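Local coordinates for kelch domain-containing protein (PDB 5C86) that probably oxidises alcohols at a copper site, as a fungal alcohol oxidase of the AA5 galactose oxidase family, here without its metal, at residues Pro23-Leu28 against Lys102-Pro107. Residues are numbered along the deposited sequence; the frame is centred on the assembly and turned at random.
Sequences PETGNL and KGESSP
Glu-104 reaches across to Thr-25 and Asn-27, and one oxygen takes both main bonds. Thr-25 OG1 donates to Glu-104 OE2 at 2.9 Å, coming from above the carboxylate plane, 36° out of it. Asn-27 ND2 gives Glu-104 OE2 a second bond of 2.9 Å, to the syn lone pair. The same ND2 makes a weak 3.4 Å bond to Glu-104 OE1. The amide and carboxylate planes are 41° apart, so this is no flat pairing. The side chain of Glu-104 stretches straight toward the other loop. In the Kelch beta-propeller of this galactose oxidase relative, the contact joins loops of two successive blades. Residues 23-28 follow strand 18-21 and run into strand 28-31. Residues 102-107 lead from strand 95-98 to strand 109-111, an edge strand of its four-stranded blade. Thr-25 OG1 also closes an ST turn by accepting from Asn-27 N at 3.2 Å. Its chi1 of 59° turns the hydroxyl back over the backbone, serving both Glu-104 and Asn-27 N. Asn-27 OD1 accepts from Val-54 N, which fixes the amide rotation. Glu-104 is second in a type I beta turn, Gly-103 to Ser-106. There Gly-103 O accepts from both Ser-106 N and Ser-106 OG.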
loop_
_atom_site.group_PDB
_atom_site.type_symbol
_atom_site.label_atom_id
_atom_site.label_comp_id
_atom_site.label_asym_id
_atom_site.label_seq_id
_atom_site.Cartn_x
_atom_site.Cartn_y
_atom_site.Cartn_z
ATOM N N PRO A 23 8.491 9.607 -4.396
ATOM C CA PRO A 23 9.563 9.944 -3.439
ATOM C C PRO A 23 10.116 11.342 -3.580
ATOM O O PRO A 23 10.119 11.918 -4.658
ATOM C CB PRO A 23 10.622 8.927 -3.743
ATOM C CG PRO A 23 9.947 7.745 -4.307
ATOM C CD PRO A 23 8.798 8.377 -5.091
ATOM N N GLU A 24 10.513 11.923 -2.443
ATOM C CA GLU A 24 11.231 13.204 -2.313
ATOM C C GLU A 24 10.310 14.370 -2.459
ATOM O O GLU A 24 10.291 15.243 -1.613
ATOM C CB GLU A 24 12.431 13.357 -3.273
ATOM C CG GLU A 24 13.673 12.699 -2.781
ATOM C CD GLU A 24 14.804 12.781 -3.769
ATOM O OE1 GLU A 24 14.765 13.628 -4.724
ATOM O OE2 GLU A 24 15.678 11.907 -3.606
ATOM N N THR A 25 9.474 14.379 -3.504
ATOM C CA THR A 25 8.489 15.502 -3.611
ATOM C C THR A 25 7.264 15.265 -2.790
ATOM O O THR A 25 6.615 16.172 -2.300
ATOM C CB THR A 25 8.036 15.750 -5.030
ATOM O OG1 THR A 25 7.446 14.547 -5.533
ATOM C CG2 THR A 25 9.208 16.135 -5.917
ATOM N N GLY A 26 6.911 13.980 -2.660
ATOM C CA GLY A 26 5.642 13.687 -2.074
ATOM C C GLY A 26 4.386 14.018 -2.884
ATOM O O GLY A 26 3.317 14.044 -2.359
ATOM N N ASN A 27 4.557 14.287 -4.183
ATOM C CA ASN A 27 3.407 14.499 -5.032
ATOM C C ASN A 27 2.622 13.162 -5.164
ATOM O O ASN A 27 3.155 12.083 -4.976
ATOM C CB ASN A 27 3.916 15.123 -6.337
ATOM C CG ASN A 27 4.442 16.529 -6.104
ATOM O OD1 ASN A 27 3.931 17.244 -5.245
ATOM N ND2 ASN A 27 5.366 16.957 -6.955
ATOM N N LEU A 28 1.392 13.282 -5.580
ATOM C CA LEU A 28 0.532 12.066 -5.771
ATOM C C LEU A 28 0.318 11.826 -7.273
ATOM O O LEU A 28 -0.320 12.652 -7.971
ATOM C CB LEU A 28 -0.793 12.292 -5.124
ATOM C CG LEU A 28 -1.743 11.058 -5.051
ATOM C CD1 LEU A 28 -1.196 9.950 -4.108
ATOM C CD2 LEU A 28 -3.104 11.563 -4.653
ATOM N N LYS A 102 14.312 10.886 -13.089
ATOM C CA LYS A 102 14.233 11.354 -14.485
ATOM C C LYS A 102 13.115 12.355 -14.740
ATOM O O LYS A 102 13.008 12.838 -15.870
ATOM C CB LYS A 102 14.191 10.160 -15.417
ATOM C CG LYS A 102 15.386 9.228 -15.188
ATOM C CD LYS A 102 15.458 8.101 -16.214
ATOM C CE LYS A 102 16.413 6.987 -15.817
ATOM N NZ LYS A 102 17.825 7.393 -15.957
ATOM N N GLY A 103 12.305 12.683 -13.720
ATOM C CA GLY A 103 11.222 13.627 -13.806
ATOM C C GLY A 103 9.932 12.852 -13.557
ATOM O O GLY A 103 9.728 11.768 -14.080
ATOM N N GLU A 104 9.076 13.489 -12.790
ATOM C CA GLU A 104 7.802 12.919 -12.362
ATOM C C GLU A 104 6.830 12.734 -13.545
ATOM O O GLU A 104 5.964 11.882 -13.464
ATOM C CB GLU A 104 7.129 13.892 -11.443
ATOM C CG GLU A 104 7.877 14.090 -10.170
ATOM C CD GLU A 104 7.148 15.132 -9.383
ATOM O OE1 GLU A 104 6.949 16.287 -9.889
ATOM O OE2 GLU A 104 6.734 14.810 -8.307
ATOM N N SER A 105 6.934 13.594 -14.576
ATOM C CA SER A 105 6.130 13.533 -15.785
ATOM C C SER A 105 6.902 12.929 -16.949
ATOM O O SER A 105 6.377 12.858 -18.054
ATOM C CB SER A 105 5.616 14.918 -16.126
ATOM O OG SER A 105 4.937 15.429 -14.984
ATOM N N SER A 106 8.099 12.408 -16.714
ATOM C CA SER A 106 8.855 11.778 -17.744
ATOM C C SER A 106 8.219 10.426 -18.191
ATOM O O SER A 106 7.336 9.887 -17.497
ATOM C CB SER A 106 10.305 11.649 -17.288
ATOM O OG SER A 106 10.578 10.609 -16.324
ATOM N N PRO A 107 8.689 9.838 -19.311
ATOM C CA PRO A 107 8.026 8.625 -19.813
ATOM C C PRO A 107 8.291 7.407 -18.934
ATOM O O PRO A 107 9.408 7.203 -18.458
ATOM C CB PRO A 107 8.635 8.436 -21.213
ATOM C CG PRO A 107 9.069 9.859 -21.623
ATOM C CD PRO A 107 9.577 10.457 -20.349
#